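Long-range contacts in uncharacterized protein MTH_862 (Methanothermobacter thermautotrophicus, PDB 2R47), which is of unknown function but belongs to a family of proteins conserved in archaea and assembles as two chains joined through an extended beta-sheet: residues G17-A22 with C142-D147; A26-F31 with D53-P58; D86-L91 with G118-L123. All blocks are in the same frame, centred on the assembly; numbering follows the deposited sequence. Where two conformers were deposited one is given.

Contact 1: G17-A22 with C142-D147; sequences GVFREA and CVINAD
Ile144 has the largest share of this contact, reaching from strand 142-147 to helix 17-22 with both of its branches. Its CG1 stands anti to its own carbonyl carbon (chi1 -66°) and the chain runs on extended, which brings the CD1 methyl up against the helix backbone, 3.7 Å from Phe19 CA. The same methyl lies in the plane of the Phe19 ring, at its edge, with Ile144 CD1 4.0 Å from Phe19 CD1. The other branch meets the residue just before Phe19: Ile144 CG2 and Val18 CG2 touch methyl to methyl at 4.0 Å. The pair illustrates how a helix is laid on a sheet in an alpha/beta fold, with its axis almost antiparallel to the strand (175°) and 9.9 Å from it. Phe9 of strand 4-10 and Leu123 of strand 118-125 also pack on Ile144. One turn after Val18, Ala22 presents its CB to the sulfur of Cys142, 4.1 Å from SG, and lies 4.3 Å from Ile144 CD1. Segment 142-147 belongs to the outermost strand of this chain's sheet, and an antiparallel strand of the second subunit pairs with it; Val152 of that subunit packs on Val18.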
loop_
_atom_site.group_PDB
_atom_site.type_symbol
_atom_site.label_atom_id
_atom_site.label_comp_id
_atom_site.label_asym_id
_atom_site.label_seq_id
_atom_site.Cartn_x
_atom_site.Cartn_y
_atom_site.Cartn_z
ATOM N N GLY A 17 -9.434 -5.965 -8.345
ATOM C CA GLY A 17 -10.261 -6.917 -9.111
ATOM C C GLY A 17 -9.534 -7.753 -10.148
ATOM O O GLY A 17 -9.757 -8.980 -10.243
ATOM N N VAL A 18 -8.656 -7.123 -10.930
ATOM C CA VAL A 18 -7.884 -7.902 -11.929
ATOM C C VAL A 18 -6.925 -8.870 -11.240
ATOM O O VAL A 18 -6.623 -9.932 -11.772
ATOM C CB VAL A 18 -7.153 -7.034 -12.973
ATOM C CG1 VAL A 18 -8.166 -6.169 -13.741
ATOM C CG2 VAL A 18 -6.051 -6.163 -12.320
ATOM N N PHE A 19 -6.448 -8.513 -10.048
ATOM C CA PHE A 19 -5.628 -9.445 -9.265
ATOM C C PHE A 19 -6.502 -10.619 -8.801
ATOM O O PHE A 19 -6.126 -11.808 -8.976
ATOM C CB PHE A 19 -4.946 -8.739 -8.056
ATOM C CG PHE A 19 -4.027 -9.675 -7.269
ATOM C CD1 PHE A 19 -2.815 -10.101 -7.819
ATOM C CD2 PHE A 19 -4.440 -10.190 -6.042
ATOM C CE1 PHE A 19 -1.985 -11.018 -7.115
ATOM C CE2 PHE A 19 -3.631 -11.106 -5.355
ATOM C CZ PHE A 19 -2.399 -11.467 -5.868
ATOM N N ARG A 20 -7.667 -10.320 -8.231
ATOM C CA ARG A 20 -8.564 -11.395 -7.801
ATOM C C ARG A 20 -8.861 -12.368 -8.929
ATOM O O ARG A 20 -8.887 -13.559 -8.703
ATOM C CB ARG A 20 -9.901 -10.832 -7.334
ATOM C CG ARG A 20 -9.799 -10.137 -6.005
ATOM C CD ARG A 20 -11.203 -9.973 -5.341
ATOM N NE ARG A 20 -11.106 -8.857 -4.403
ATOM C CZ ARG A 20 -11.394 -7.593 -4.690
ATOM N NH1 ARG A 20 -11.900 -7.261 -5.876
ATOM N NH2 ARG A 20 -11.214 -6.647 -3.750
ATOM N N GLU A 21 -9.064 -11.834 -10.133
ATOM C CA GLU A 21 -9.320 -12.645 -11.326
ATOM C C GLU A 21 -8.107 -13.490 -11.680
ATOM O O GLU A 21 -8.257 -14.692 -11.980
ATOM C CB GLU A 21 -9.632 -11.718 -12.498
ATOM C CG GLU A 21 -10.975 -11.063 -12.393
ATOM C CD GLU A 21 -11.195 -10.025 -13.485
ATOM O OE1 GLU A 21 -10.271 -9.709 -14.282
ATOM O OE2 GLU A 21 -12.321 -9.507 -13.536
ATOM N N ALA A 22 -6.922 -12.867 -11.657
ATOM C CA ALA A 22 -5.666 -13.546 -11.985
ATOM C C ALA A 22 -5.414 -14.754 -11.054
ATOM O O ALA A 22 -4.951 -15.776 -11.511
ATOM C CB ALA A 22 -4.477 -12.556 -11.974
ATOM N N CYS A 142 1.793 -13.901 -15.697
ATOM C CA CYS A 142 0.883 -12.760 -15.740
ATOM C C CYS A 142 1.594 -11.614 -15.032
ATOM O O CYS A 142 2.222 -11.847 -14.007
ATOM C CB CYS A 142 -0.467 -13.083 -15.011
ATOM S SG CYS A 142 -1.603 -11.658 -14.726
ATOM N N VAL A 143 1.477 -10.391 -15.548
ATOM C CA VAL A 143 2.030 -9.238 -14.848
ATOM C C VAL A 143 0.895 -8.224 -14.763
ATOM O O VAL A 143 0.179 -8.032 -15.732
ATOM C CB VAL A 143 3.290 -8.600 -15.592
ATOM C CG1 VAL A 143 3.611 -7.179 -15.020
ATOM C CG2 VAL A 143 4.513 -9.534 -15.424
ATOM N N ILE A 144 0.727 -7.586 -13.616
ATOM C CA ILE A 144 -0.201 -6.496 -13.497
ATOM C C ILE A 144 0.642 -5.267 -13.173
ATOM O O ILE A 144 1.394 -5.281 -12.208
ATOM C CB ILE A 144 -1.205 -6.764 -12.347
ATOM C CG1 ILE A 144 -2.089 -7.970 -12.719
ATOM C CG2 ILE A 144 -2.093 -5.511 -12.145
ATOM C CD1 ILE A 144 -2.788 -8.623 -11.534
ATOM N N ASN A 145 0.589 -4.271 -14.051
ATOM C CA ASN A 145 1.392 -3.063 -13.925
ATOM C C ASN A 145 0.484 -1.856 -13.753
ATOM O O ASN A 145 -0.467 -1.712 -14.514
ATOM C CB ASN A 145 2.262 -2.871 -15.169
ATOM C CG ASN A 145 3.028 -1.551 -15.125
ATOM O OD1 ASN A 145 3.640 -1.216 -14.120
ATOM N ND2 ASN A 145 2.961 -0.787 -16.206
ATOM N N ALA A 146 0.751 -0.982 -12.790
ATOM C CA ALA A 146 -0.077 0.235 -12.685
ATOM C C ALA A 146 0.768 1.499 -12.788
ATOM O O ALA A 146 1.928 1.501 -12.329
ATOM C CB ALA A 146 -0.808 0.255 -11.339
ATOM N N ASP A 147 0.182 2.602 -13.284
ATOM C CA ASP A 147 0.892 3.854 -13.272
ATOM C C ASP A 147 0.176 4.776 -12.323
ATOM O O ASP A 147 -1.042 4.739 -12.228
ATOM C CB ASP A 147 0.926 4.518 -14.661
ATOM C CG ASP A 147 1.708 3.697 -15.680
ATOM O OD1 ASP A 147 2.572 2.898 -15.313
ATOM O OD2 ASP A 147 1.420 3.821 -16.866
#

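Contact 2: A26-F31 with D53-P58; sequences AERIGF and DNIFIP
Glu27 O and Asp53 N begin the series of five backbone hydrogen bonds that zips 26-31 to 53-58, at 3.1 Å and nearly straight (173°). The two strands run parallel as the ends of a beta-alpha-beta crossover through helix 40-48, which packs on the face carrying Phe31 and Phe56. Ile29, Phe31 and Ile55 each use both N-H and C=O across the gap. Ile29 N donates to Asp53 O, while Ile29 O receives Ile55 N at 2.9 Å; Ile55 O in turn receives Phe31 N at 2.8 Å. The intervening Arg28 and Gly30 turn their polar backbone groups to the other side, to Asp86, Val87 and Val89.

Side-chain polar groups fare unevenly. Asn54 ND2 is bonded to Val49 O, but its OD1 is buried without a polar partner, lying beside Ile29 CB at 3.4 Å. Arg28, modelled in two conformers, is held chiefly by Gly83 O at its NH2, and in one of the two a face of its guanidinium is covered by Ile55 CG2. Ile55 CG1 sits between its own backbone N and carbonyl carbon (chi1 67°), a placement that lays it beside Gly30 CA at 3.7 Å. With an alanine at Ile55, the guanidinium in that conformer would probably lose its apolar cover, and a gap would be likely to open beside Gly30 CA. Near the end of the pairing, Phe31 O accepts Ile57 N at 2.7 Å while Phe56 CD1 sits 3.4 Å from the same oxygen.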
loop_
_atom_site.group_PDB
_atom_site.type_symbol
_atom_site.label_atom_id
_atom_site.label_comp_id
_atom_site.label_asym_id
_atom_site.label_seq_id
_atom_site.Cartn_x
_atom_site.Cartn_y
_atom_site.Cartn_z
ATOM N N ALA A 26 -6.231 -20.171 -7.224
ATOM C CA ALA A 26 -5.110 -20.419 -6.305
ATOM C C ALA A 26 -5.579 -20.695 -4.896
ATOM O O ALA A 26 -6.583 -20.149 -4.456
ATOM C CB ALA A 26 -4.146 -19.198 -6.271
ATOM N N GLU A 27 -4.803 -21.486 -4.157
ATOM C CA GLU A 27 -5.056 -21.741 -2.745
ATOM C C GLU A 27 -4.113 -20.893 -1.864
ATOM O O GLU A 27 -4.490 -20.469 -0.784
ATOM C CB GLU A 27 -4.775 -23.221 -2.403
ATOM C CG GLU A 27 -5.704 -24.249 -3.013
ATOM C CD GLU A 27 -5.408 -25.719 -2.561
ATOM O OE1 GLU A 27 -4.311 -26.058 -1.988
ATOM O OE2 GLU A 27 -6.313 -26.549 -2.799
ATOM N N ARG A 28 -2.849 -20.765 -2.303
ATOM C CA ARG A 28 -1.796 -20.213 -1.467
ATOM C C ARG A 28 -0.997 -19.266 -2.342
ATOM O O ARG A 28 -0.470 -19.678 -3.380
ATOM C CB ARG A 28 -0.904 -21.338 -0.910
ATOM C CG ARG A 28 0.178 -20.881 0.072
ATOM C CD ARG A 28 0.817 -22.024 0.903
ATOM N NE ARG A 28 2.111 -21.628 1.481
ATOM C CZ ARG A 28 2.253 -21.128 2.697
ATOM N NH1 ARG A 28 1.188 -20.977 3.488
ATOM N NH2 ARG A 28 3.441 -20.831 3.156
ATOM N N ILE A 29 -0.928 -18.010 -1.906
ATOM C CA ILE A 29 -0.180 -16.989 -2.631
ATOM C C ILE A 29 0.985 -16.497 -1.783
ATOM O O ILE A 29 0.849 -16.301 -0.579
ATOM C CB ILE A 29 -1.083 -15.807 -3.016
ATOM C CG1 ILE A 29 -2.248 -16.295 -3.887
ATOM C CG2 ILE A 29 -0.271 -14.718 -3.797
ATOM C CD1 ILE A 29 -3.277 -15.222 -4.182
ATOM N N GLY A 30 2.123 -16.301 -2.429
ATOM C CA GLY A 30 3.332 -15.791 -1.786
ATOM C C GLY A 30 3.614 -14.472 -2.458
ATOM O O GLY A 30 3.544 -14.399 -3.672
ATOM N N PHE A 31 3.871 -13.431 -1.673
ATOM C CA PHE A 31 4.278 -12.112 -2.239
ATOM C C PHE A 31 5.714 -11.904 -1.812
ATOM O O PHE A 31 5.958 -11.948 -0.622
ATOM C CB PHE A 31 3.413 -10.991 -1.633
ATOM C CG PHE A 31 1.937 -11.097 -1.989
ATOM C CD1 PHE A 31 1.423 -10.421 -3.082
ATOM C CD2 PHE A 31 1.059 -11.836 -1.172
ATOM C CE1 PHE A 31 0.057 -10.479 -3.397
ATOM C CE2 PHE A 31 -0.326 -11.912 -1.485
ATOM C CZ PHE A 31 -0.810 -11.232 -2.602
ATOM N N ASP A 53 -4.665 -18.557 1.586
ATOM C CA ASP A 53 -3.614 -18.622 2.607
ATOM C C ASP A 53 -2.403 -17.902 1.996
ATOM O O ASP A 53 -1.802 -18.349 1.007
ATOM C CB ASP A 53 -3.262 -20.069 3.012
ATOM C CG ASP A 53 -4.145 -20.613 4.170
ATOM O OD1 ASP A 53 -4.992 -19.883 4.740
ATOM O OD2 ASP A 53 -3.958 -21.803 4.532
ATOM N N ASN A 54 -2.057 -16.746 2.579
ATOM C CA ASN A 54 -1.085 -15.853 1.926
ATOM C C ASN A 54 0.137 -15.657 2.819
ATOM O O ASN A 54 0.028 -15.625 4.076
ATOM C CB ASN A 54 -1.718 -14.487 1.742
ATOM C CG ASN A 54 -2.976 -14.534 0.843
ATOM O OD1 ASN A 54 -2.956 -15.205 -0.182
ATOM N ND2 ASN A 54 -4.037 -13.855 1.254
ATOM N N ILE A 55 1.272 -15.497 2.182
ATOM C CA ILE A 55 2.513 -15.214 2.915
ATOM C C ILE A 55 3.320 -14.084 2.258
ATOM O O ILE A 55 3.170 -13.814 1.048
ATOM C CB ILE A 55 3.453 -16.474 3.025
ATOM C CG1 ILE A 55 3.995 -16.880 1.645
ATOM C CG2 ILE A 55 2.733 -17.718 3.693
ATOM C CD1 ILE A 55 4.988 -18.135 1.698
ATOM N N PHE A 56 4.211 -13.465 3.057
ATOM C CA PHE A 56 5.093 -12.381 2.558
ATOM C C PHE A 56 6.515 -12.897 2.689
ATOM O O PHE A 56 6.917 -13.326 3.784
ATOM C CB PHE A 56 4.945 -11.126 3.387
ATOM C CG PHE A 56 5.977 -10.061 3.022
ATOM C CD1 PHE A 56 5.954 -9.499 1.733
ATOM C CD2 PHE A 56 6.987 -9.695 3.910
ATOM C CE1 PHE A 56 6.901 -8.559 1.334
ATOM C CE2 PHE A 56 7.957 -8.753 3.519
ATOM C CZ PHE A 56 7.919 -8.200 2.237
ATOM N N ILE A 57 7.245 -12.866 1.584
ATOM C CA ILE A 57 8.627 -13.323 1.540
ATOM C C ILE A 57 9.479 -12.064 1.439
ATOM O O ILE A 57 9.360 -11.344 0.467
ATOM C CB ILE A 57 8.846 -14.217 0.301
ATOM C CG1 ILE A 57 7.993 -15.501 0.385
ATOM C CG2 ILE A 57 10.359 -14.520 0.059
ATOM C CD1 ILE A 57 7.759 -16.082 -1.010
ATOM N N PRO A 58 10.319 -11.798 2.454
ATOM C CA PRO A 58 11.176 -10.629 2.394
ATOM C C PRO A 58 12.372 -10.854 1.459
ATOM O O PRO A 58 13.138 -11.818 1.610
ATOM C CB PRO A 58 11.607 -10.440 3.850
ATOM C CG PRO A 58 11.692 -11.851 4.408
ATOM C CD PRO A 58 10.507 -12.561 3.717
#

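Contact 3: D86-L91 with G118-L123; sequences DVLVLL and GELMGL
Val87 CG1 meets the sulfur of Met121, with CG1 and SD 3.7 Å apart, the two side chains slanting across one another. Met121 CG lies beside its backbone N (chi1 -70°), which sets CG and SD against Val87 CG1. Two residues on, the pattern recurs: Val89 CG1 touches Leu123 CB at 3.7 Å, again at a slant. Leu91 and Leu123 instead run side by side and point the same way, with Leu91 CD2 3.9 Å from Leu123 CB. All of these lie on the face that receives Phe19 of helix 11-22. The opposite face carries Leu88, Leu90 and Leu120, against helix 103-113, so this parallel pair forms the middle layer of an alpha-beta-alpha arrangement, and that helix links the strands in a beta-alpha-beta crossover. Here Leu120 CD1 serves both leucines across the gap, standing 4.1 Å from Leu90 CG and 4.2 Å from Leu88 CB. Gly122 faces Leu90 without a side chain. Between the two faces, five backbone hydrogen bonds fix the register, among them Met121 N to Leu88 O at 2.9 Å and Leu90 N to Met121 O at 2.8 Å.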
loop_
_atom_site.group_PDB
_atom_site.type_symbol
_atom_site.label_atom_id
_atom_site.label_comp_id
_atom_site.label_asym_id
_atom_site.label_seq_id
_atom_site.Cartn_x
_atom_site.Cartn_y
_atom_site.Cartn_z
ATOM N N ASP A 86 1.110 -21.802 -4.677
ATOM C CA ASP A 86 0.747 -22.116 -6.053
ATOM C C ASP A 86 0.699 -20.873 -6.956
ATOM O O ASP A 86 0.614 -20.992 -8.165
ATOM C CB ASP A 86 -0.506 -23.008 -6.137
ATOM C CG ASP A 86 -1.692 -22.402 -5.432
ATOM O OD1 ASP A 86 -2.034 -21.275 -5.789
ATOM O OD2 ASP A 86 -2.280 -23.039 -4.529
ATOM N N VAL A 87 0.785 -19.680 -6.360
ATOM C CA VAL A 87 1.095 -18.463 -7.161
ATOM C C VAL A 87 2.166 -17.692 -6.407
ATOM O O VAL A 87 1.999 -17.383 -5.207
ATOM C CB VAL A 87 -0.119 -17.489 -7.344
ATOM C CG1 VAL A 87 0.309 -16.222 -8.162
ATOM C CG2 VAL A 87 -1.273 -18.187 -8.079
ATOM N N LEU A 88 3.256 -17.374 -7.091
ATOM C CA LEU A 88 4.281 -16.562 -6.490
ATOM C C LEU A 88 4.222 -15.203 -7.168
ATOM O O LEU A 88 4.384 -15.116 -8.370
ATOM C CB LEU A 88 5.662 -17.199 -6.649
ATOM C CG LEU A 88 6.850 -16.398 -6.083
ATOM C CD1 LEU A 88 6.728 -15.970 -4.604
ATOM C CD2 LEU A 88 8.165 -17.191 -6.350
ATOM N N VAL A 89 4.016 -14.140 -6.379
ATOM C CA VAL A 89 3.895 -12.804 -6.915
ATOM C C VAL A 89 5.181 -12.041 -6.555
ATOM O O VAL A 89 5.469 -11.758 -5.363
ATOM C CB VAL A 89 2.612 -12.054 -6.341
ATOM C CG1 VAL A 89 2.510 -10.622 -6.964
ATOM C CG2 VAL A 89 1.313 -12.923 -6.524
ATOM N N LEU A 90 5.959 -11.705 -7.573
ATOM C CA LEU A 90 7.146 -10.863 -7.372
ATOM C C LEU A 90 6.694 -9.401 -7.408
ATOM O O LEU A 90 5.976 -8.985 -8.343
ATOM C CB LEU A 90 8.172 -11.097 -8.494
ATOM C CG LEU A 90 8.604 -12.573 -8.657
ATOM C CD1 LEU A 90 9.710 -12.655 -9.833
ATOM C CD2 LEU A 90 9.066 -13.163 -7.323
ATOM N N LEU A 91 7.154 -8.626 -6.432
ATOM C CA LEU A 91 6.852 -7.196 -6.346
ATOM C C LEU A 91 7.946 -6.386 -7.009
ATOM O O LEU A 91 9.132 -6.804 -7.029
ATOM C CB LEU A 91 6.589 -6.797 -4.864
ATOM C CG LEU A 91 5.404 -7.625 -4.301
ATOM C CD1 LEU A 91 5.250 -7.345 -2.785
ATOM C CD2 LEU A 91 4.063 -7.315 -4.983
ATOM N N GLY A 118 3.033 -24.279 -10.713
ATOM C CA GLY A 118 2.389 -23.071 -10.176
ATOM C C GLY A 118 2.578 -21.875 -11.114
ATOM O O GLY A 118 3.237 -21.991 -12.139
ATOM N N GLU A 119 1.960 -20.738 -10.798
ATOM C CA GLU A 119 1.993 -19.572 -11.672
ATOM C C GLU A 119 2.985 -18.553 -11.116
ATOM O O GLU A 119 2.991 -18.319 -9.900
ATOM C CB GLU A 119 0.594 -18.962 -11.720
ATOM C CG GLU A 119 0.477 -17.574 -12.323
ATOM C CD GLU A 119 -0.964 -17.165 -12.581
ATOM O OE1 GLU A 119 -1.763 -18.032 -12.989
ATOM O OE2 GLU A 119 -1.306 -15.983 -12.387
ATOM N N LEU A 120 3.784 -17.947 -12.000
ATOM C CA LEU A 120 4.661 -16.879 -11.607
ATOM C C LEU A 120 4.004 -15.571 -12.062
ATOM O O LEU A 120 3.696 -15.395 -13.250
ATOM C CB LEU A 120 6.032 -17.033 -12.257
ATOM C CG LEU A 120 7.048 -15.949 -11.903
ATOM C CD1 LEU A 120 7.291 -16.021 -10.331
ATOM C CD2 LEU A 120 8.340 -16.047 -12.807
ATOM N N MET A 121 3.848 -14.640 -11.129
ATOM C CA MET A 121 3.286 -13.340 -11.439
ATOM C C MET A 121 4.175 -12.190 -10.980
ATOM O O MET A 121 5.004 -12.351 -10.090
ATOM C CB MET A 121 1.920 -13.190 -10.759
ATOM C CG MET A 121 0.862 -14.072 -11.379
ATOM S SD MET A 121 -0.794 -13.762 -10.719
ATOM C CE MET A 121 -0.773 -11.950 -10.480
ATOM N N GLY A 122 3.981 -11.041 -11.612
ATOM C CA GLY A 122 4.543 -9.802 -11.131
ATOM C C GLY A 122 3.499 -8.732 -10.920
ATOM O O GLY A 122 2.562 -8.554 -11.722
ATOM N N LEU A 123 3.679 -7.961 -9.871
ATOM C CA LEU A 123 2.782 -6.861 -9.616
ATOM C C LEU A 123 3.720 -5.684 -9.428
ATOM O O LEU A 123 4.573 -5.709 -8.548
ATOM C CB LEU A 123 2.044 -7.164 -8.318
ATOM C CG LEU A 123 0.695 -6.608 -7.961
ATOM C CD1 LEU A 123 -0.328 -7.045 -9.004
ATOM C CD2 LEU A 123 0.323 -7.212 -6.561
#

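In the fold
All three contacts reach one mixed sheet, in which the strands run 53-58, 28-33, 88-91, 118-125 and 142-154 side by side. Contact 2 and contact 3 are neighbours, their centres about 9 Å apart, and Gly30 O is probably hydrogen-bonded to Val89 N where they meet. The centre of contact 3 lies about 11 Å from that of contact 1, which is about 16 Å from that of contact 2. Along the chain, contacts 2 and 3 follow one another inside the long loop that contact 1 closes. Helix 11-22 bridges the set: Phe19 packs on Phe31, Val89, Met121 and Leu123. Together the three run from mid-sheet to the edge where two subunits join, so the sheet is continuous through the dimer.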